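Local coordinates for VC0179-like protein (Escherichia coli, PDB 4XJ6) that probably joins GTP and ATP into cyclic GMP-AMP, as a bacterial nucleotidyltransferase homologous to cyclic GMP-AMP synthase that uses magnesium, at residues Q46-V51 / D98-F103; L324-L329 / G368-L373. All blocks are in the same frame, centred on the assembly; numbering follows the deposited sequence.

Contact 1 and contact 2 are both helix-on-helix contacts at opposite ends of a single two-lobed chain: their centres are 53 Å apart, their nearest atoms about 42 Å apart, and they lie on opposite sides of the chain's centre. Contact 1 joins residues 46-51 and 98-103 against the sheet of the nucleotidyltransferase lobe; contact 2 joins residues 324-329 and 368-373 within the C-terminal helical domain. In contact 1, Phe100, Phe103 and Asp99 touch Met136, Pro137 and Met138, late in strand 128-138. That strand carries Asp129 and Asp131 near its start; with Asp191 on neighbouring strand 188-198 they bind magnesium, and Asp131 and Asp191 also line a 3'-deoxy-GTP pocket.

Contact 1. Residues Q46-V51 / D98-F103; sequences QEARQV and DDFIKF
Arg49 reaches across to Phe100 and lays the aliphatic part of its side chain over one face of the ring. Its CG stands 4.0 Å from the ring centroid in a CH-pi contact, displaced toward the rim, while CD continues past the ring to lie 3.1 Å from the carbonyl O of Phe100. The chain then bends at its third torsion, and the guanidinium ends nearly perpendicular to the ring, with the planes 81° apart. The cationic head is therefore not stacked on the aromatic. Instead its edge is turned to the last turn of helix 94-102, with the carbonyl oxygens of Phe100 and Ile101 near its plane; NH1 is 3.9 Å from Ile101 O, too far for a hydrogen bond, so any attraction is probably a loose electrostatic one to the C-terminal end of the helix. Arginine suits this partly exposed place because its methylenes can pack on an aromatic while its charge lies beside backbone carbonyls.

Phe100 holds its ring against helix 24-57 with CG anti to the backbone N (chi1 -174°). The edge of the ring meets the small Ala48, whose CB touches CZ at 3.7 Å; a methyl here lets the large ring come close to the helix. Ile101 points its CB away from segment 46-51, so it offers Arg49 chiefly backbone; the closest pair of CA atoms is that of Arg49 and Ile101, 5.3 Å apart. The axes of the two segments pass at 9.2 Å and run 131° apart.

Beyond the pair, Ile101 packs on Ile53 and Arg56 farther along helix 24-57. Leu151 and Leu155 of helix 149-166 and Met136 of strand 128-138 also pack on Phe100, as do Phe45 and Ala52 of helix 24-57, wedging its ring between helices and sheet.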
loop_
_atom_site.group_PDB
_atom_site.type_symbol
_atom_site.label_atom_id
_atom_site.label_comp_id
_atom_site.label_asym_id
_atom_site.label_seq_id
_atom_site.Cartn_x
_atom_site.Cartn_y
_atom_site.Cartn_z
ATOM N N GLN A 46 -5.443 -3.822 24.067
ATOM C CA GLN A 46 -5.789 -3.543 25.457
ATOM C C GLN A 46 -6.287 -4.798 26.163
ATOM O O GLN A 46 -5.878 -5.095 27.287
ATOM C CB GLN A 46 -6.850 -2.444 25.545
ATOM C CG GLN A 46 -7.401 -2.237 26.951
ATOM C CD GLN A 46 -8.423 -1.116 27.032
ATOM O OE1 GLN A 46 -8.073 0.063 26.981
ATOM N NE2 GLN A 46 -9.694 -1.482 27.162
ATOM N N GLU A 47 -7.177 -5.528 25.495
ATOM C CA GLU A 47 -7.717 -6.773 26.031
ATOM C C GLU A 47 -6.609 -7.790 26.268
ATOM O O GLU A 47 -6.597 -8.487 27.284
ATOM C CB GLU A 47 -8.771 -7.353 25.083
ATOM C CG GLU A 47 -10.056 -6.542 25.006
ATOM C CD GLU A 47 -11.028 -7.086 23.977
ATOM O OE1 GLU A 47 -10.570 -7.671 22.973
ATOM O OE2 GLU A 47 -12.252 -6.930 24.176
ATOM N N ALA A 48 -5.677 -7.866 25.323
ATOM C CA ALA A 48 -4.546 -8.777 25.431
ATOM C C ALA A 48 -3.608 -8.349 26.554
ATOM O O ALA A 48 -3.097 -9.186 27.297
ATOM C CB ALA A 48 -3.797 -8.850 24.109
ATOM N N ARG A 49 -3.394 -7.041 26.672
ATOM C CA ARG A 49 -2.528 -6.486 27.709
ATOM C C ARG A 49 -3.064 -6.792 29.100
ATOM O O ARG A 49 -2.302 -7.141 30.001
ATOM C CB ARG A 49 -2.372 -4.972 27.534
ATOM C CG ARG A 49 -1.366 -4.571 26.470
ATOM C CD ARG A 49 -1.144 -3.071 26.466
ATOM N NE ARG A 49 -2.353 -2.337 26.115
ATOM C CZ ARG A 49 -2.541 -1.051 26.386
ATOM N NH1 ARG A 49 -1.599 -0.363 27.020
ATOM N NH2 ARG A 49 -3.671 -0.457 26.031
ATOM N N GLN A 50 -4.376 -6.663 29.261
ATOM C CA GLN A 50 -5.031 -6.942 30.534
ATOM C C GLN A 50 -4.796 -8.381 30.978
ATOM O O GLN A 50 -4.494 -8.639 32.143
ATOM C CB GLN A 50 -6.533 -6.665 30.435
ATOM C CG GLN A 50 -7.283 -6.868 31.742
ATOM C CD GLN A 50 -6.817 -5.925 32.836
ATOM O OE1 GLN A 50 -6.107 -6.327 33.759
ATOM N NE2 GLN A 50 -7.219 -4.662 32.740
ATOM N N VAL A 51 -4.939 -9.313 30.041
ATOM C CA VAL A 51 -4.710 -10.724 30.322
ATOM C C VAL A 51 -3.225 -10.954 30.589
ATOM O O VAL A 51 -2.860 -11.729 31.472
ATOM C CB VAL A 51 -5.196 -11.621 29.161
ATOM C CG1 VAL A 51 -4.871 -13.080 29.436
ATOM C CG2 VAL A 51 -6.698 -11.437 28.941
ATOM N N ASP A 98 6.843 -6.785 30.113
ATOM C CA ASP A 98 6.904 -5.419 30.624
ATOM C C ASP A 98 6.645 -4.407 29.515
ATOM O O ASP A 98 5.890 -3.452 29.696
ATOM C CB ASP A 98 8.263 -5.147 31.274
ATOM C CG ASP A 98 8.433 -5.869 32.594
ATOM O OD1 ASP A 98 7.409 -6.222 33.214
ATOM O OD2 ASP A 98 9.591 -6.083 33.013
ATOM N N ASP A 99 7.277 -4.625 28.366
ATOM C CA ASP A 99 7.088 -3.759 27.210
ATOM C C ASP A 99 5.645 -3.802 26.719
ATOM O O ASP A 99 5.036 -2.762 26.459
ATOM C CB ASP A 99 8.032 -4.162 26.077
ATOM C CG ASP A 99 9.477 -3.808 26.365
ATOM O OD1 ASP A 99 9.718 -2.866 27.146
ATOM O OD2 ASP A 99 10.374 -4.469 25.801
ATOM N N PHE A 100 5.113 -5.015 26.598
ATOM C CA PHE A 100 3.769 -5.227 26.081
ATOM C C PHE A 100 2.729 -4.514 26.937
ATOM O O PHE A 100 1.824 -3.873 26.416
ATOM C CB PHE A 100 3.465 -6.725 26.003
ATOM C CG PHE A 100 2.149 -7.045 25.350
ATOM C CD1 PHE A 100 1.928 -6.734 24.020
ATOM C CD2 PHE A 100 1.140 -7.669 26.064
ATOM C CE1 PHE A 100 0.722 -7.028 23.416
ATOM C CE2 PHE A 100 -0.067 -7.967 25.466
ATOM C CZ PHE A 100 -0.278 -7.647 24.141
ATOM N N ILE A 101 2.885 -4.617 28.251
ATOM C CA ILE A 101 1.953 -4.022 29.202
ATOM C C ILE A 101 2.081 -2.498 29.255
ATOM O O ILE A 101 1.090 -1.783 29.428
ATOM C CB ILE A 101 2.173 -4.611 30.619
ATOM C CG1 ILE A 101 1.844 -6.102 30.625
ATOM C CG2 ILE A 101 1.345 -3.877 31.664
ATOM C CD1 ILE A 101 2.235 -6.793 31.908
ATOM N N LYS A 102 3.301 -2.002 29.078
ATOM C CA LYS A 102 3.583 -0.578 29.255
ATOM C C LYS A 102 3.135 0.302 28.086
ATOM O O LYS A 102 2.631 1.406 28.296
ATOM C CB LYS A 102 5.082 -0.374 29.503
ATOM C CG LYS A 102 5.498 1.081 29.663
ATOM C CD LYS A 102 6.969 1.207 30.027
ATOM C CE LYS A 102 7.405 2.663 30.036
ATOM N NZ LYS A 102 6.598 3.481 30.984
ATOM N N PHE A 103 3.316 -0.177 26.860
ATOM C CA PHE A 103 3.090 0.662 25.686
ATOM C C PHE A 103 1.840 0.293 24.900
ATOM O O PHE A 103 1.487 -0.878 24.784
ATOM C CB PHE A 103 4.308 0.604 24.762
ATOM C CG PHE A 103 5.581 1.046 25.418
ATOM C CD1 PHE A 103 5.888 2.393 25.529
ATOM C CD2 PHE A 103 6.466 0.117 25.933
ATOM C CE1 PHE A 103 7.059 2.803 26.136
ATOM C CE2 PHE A 103 7.638 0.519 26.540
ATOM C CZ PHE A 103 7.935 1.863 26.644
#

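Contact 2. Residues L324-L329 / G368-L373; sequences LIARLL and GLYGIL
Ala326 sets its methyl directly against helix 357-377, where three residues close round it. CB lies 3.7 Å from Leu369 CG and also touches Leu373 CD1 and Tyr370 CA, so one small knob meets leucine branches and bare backbone together. Alanine suits the spot because so short a side chain lets the CA atoms of Ala326 and Tyr370 approach to 4.9 Å. The result is a close, nearly antiparallel helix pair, the axes of the two segments 7.9 Å apart at 151°, inside the largely helical C-terminal domain of the cyclic GMP-AMP synthase family. On the buried side Leu369 also meets Met282 and Trp285 of helix 274-289, and Leu373 meets Ile389 and Phe393 of helix 382-393. Between the backbones a water bridges the helices, donating to Ala326 O at 2.6 Å and accepting from Tyr370 N.

Toward solvent the packing changes character. Tyr370 swings its ring alongside the backbone of Arg327, and Arg327 CB sits over the ring centre, 3.8 Å from the centroid. Bends at the second and third torsions curl the arginine back across the same ring, bringing CD over it and the guanidinium toward the hydroxyl at 48° to the ring plane; NE and OH come near without a hydrogen bond.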
loop_
_atom_site.group_PDB
_atom_site.type_symbol
_atom_site.label_atom_id
_atom_site.label_comp_id
_atom_site.label_asym_id
_atom_site.label_seq_id
_atom_site.Cartn_x
_atom_site.Cartn_y
_atom_site.Cartn_z
ATOM N N LEU A 324 7.062 10.987 -23.176
ATOM C CA LEU A 324 8.449 10.726 -22.810
ATOM C C LEU A 324 8.542 9.521 -21.881
ATOM O O LEU A 324 9.373 8.633 -22.071
ATOM C CB LEU A 324 9.064 11.954 -22.139
ATOM C CG LEU A 324 10.422 11.755 -21.468
ATOM C CD1 LEU A 324 11.488 11.406 -22.498
ATOM C CD2 LEU A 324 10.820 12.991 -20.668
ATOM N N ILE A 325 7.677 9.508 -20.874
ATOM C CA ILE A 325 7.636 8.430 -19.894
ATOM C C ILE A 325 7.287 7.091 -20.538
ATOM O O ILE A 325 7.946 6.083 -20.282
ATOM C CB ILE A 325 6.624 8.748 -18.778
ATOM C CG1 ILE A 325 7.158 9.878 -17.896
ATOM C CG2 ILE A 325 6.333 7.516 -17.931
ATOM C CD1 ILE A 325 6.165 10.354 -16.871
ATOM N N ALA A 326 6.256 7.093 -21.378
ATOM C CA ALA A 326 5.790 5.878 -22.044
ATOM C C ALA A 326 6.878 5.264 -22.919
ATOM O O ALA A 326 7.059 4.048 -22.941
ATOM C CB ALA A 326 4.551 6.176 -22.876
ATOM N N ARG A 327 7.604 6.116 -23.635
ATOM C CA ARG A 327 8.667 5.669 -24.529
ATOM C C ARG A 327 9.799 4.964 -23.779
ATOM O O ARG A 327 10.312 3.938 -24.231
ATOM C CB ARG A 327 9.230 6.857 -25.315
ATOM C CG ARG A 327 10.568 6.592 -25.994
ATOM C CD ARG A 327 10.414 5.763 -27.256
ATOM N NE ARG A 327 10.218 6.606 -28.432
ATOM C CZ ARG A 327 10.915 6.498 -29.557
ATOM N NH1 ARG A 327 11.860 5.576 -29.670
ATOM N NH2 ARG A 327 10.663 7.312 -30.573
ATOM N N LEU A 328 10.174 5.513 -22.629
ATOM C CA LEU A 328 11.361 5.062 -21.910
ATOM C C LEU A 328 11.059 4.062 -20.796
ATOM O O LEU A 328 11.965 3.393 -20.296
ATOM C CB LEU A 328 12.100 6.267 -21.327
ATOM C CG LEU A 328 12.788 7.172 -22.348
ATOM C CD1 LEU A 328 13.464 8.351 -21.667
ATOM C CD2 LEU A 328 13.793 6.370 -23.158
ATOM N N LEU A 329 9.791 3.962 -20.411
ATOM C CA LEU A 329 9.389 3.076 -19.318
ATOM C C LEU A 329 9.806 1.609 -19.508
ATOM O O LEU A 329 10.283 0.989 -18.558
ATOM C CB LEU A 329 7.875 3.149 -19.102
ATOM C CG LEU A 329 7.383 2.481 -17.819
ATOM C CD1 LEU A 329 7.783 3.304 -16.599
ATOM C CD2 LEU A 329 5.880 2.255 -17.863
ATOM N N GLY A 368 3.368 -1.235 -25.234
ATOM C CA GLY A 368 2.155 -0.911 -25.962
ATOM C C GLY A 368 1.648 0.498 -25.707
ATOM O O GLY A 368 0.932 1.063 -26.533
ATOM N N LEU A 369 2.025 1.065 -24.564
ATOM C CA LEU A 369 1.523 2.373 -24.152
ATOM C C LEU A 369 1.912 3.511 -25.095
ATOM O O LEU A 369 1.064 4.319 -25.472
ATOM C CB LEU A 369 2.008 2.706 -22.740
ATOM C CG LEU A 369 1.579 4.081 -22.217
ATOM C CD1 LEU A 369 0.061 4.242 -22.279
ATOM C CD2 LEU A 369 2.093 4.319 -20.804
ATOM N N TYR A 370 3.190 3.578 -25.455
ATOM C CA TYR A 370 3.704 4.668 -26.283
ATOM C C TYR A 370 2.981 4.759 -27.623
ATOM O O TYR A 370 2.755 5.851 -28.144
ATOM C CB TYR A 370 5.209 4.497 -26.509
ATOM C CG TYR A 370 5.866 5.657 -27.226
ATOM C CD1 TYR A 370 5.752 6.955 -26.743
ATOM C CD2 TYR A 370 6.616 5.451 -28.375
ATOM C CE1 TYR A 370 6.354 8.015 -27.391
ATOM C CE2 TYR A 370 7.225 6.504 -29.030
ATOM C CZ TYR A 370 7.092 7.786 -28.532
ATOM O OH TYR A 370 7.694 8.840 -29.182
ATOM N N GLY A 371 2.608 3.606 -28.170
ATOM C CA GLY A 371 1.903 3.561 -29.437
ATOM C C GLY A 371 0.497 4.110 -29.338
ATOM O O GLY A 371 -0.004 4.744 -30.264
ATOM N N ILE A 372 -0.138 3.861 -28.199
ATOM C CA ILE A 372 -1.494 4.327 -27.953
ATOM C C ILE A 372 -1.551 5.853 -27.861
ATOM O O ILE A 372 -2.431 6.490 -28.443
ATOM C CB ILE A 372 -2.061 3.707 -26.661
ATOM C CG1 ILE A 372 -2.291 2.205 -26.851
ATOM C CG2 ILE A 372 -3.340 4.416 -26.242
ATOM C CD1 ILE A 372 -2.641 1.480 -25.574
ATOM N N LEU A 373 -0.593 6.433 -27.143
ATOM C CA LEU A 373 -0.540 7.877 -26.937
ATOM C C LEU A 373 -0.278 8.642 -28.234
ATOM O O LEU A 373 -0.673 9.802 -28.372
ATOM C CB LEU A 373 0.536 8.229 -25.908
ATOM C CG LEU A 373 0.330 7.673 -24.498
ATOM C CD1 LEU A 373 1.408 8.191 -23.561
ATOM C CD2 LEU A 373 -1.058 8.022 -23.974
HETATM O O HOH W 1 5.755 2.257 -24.227
#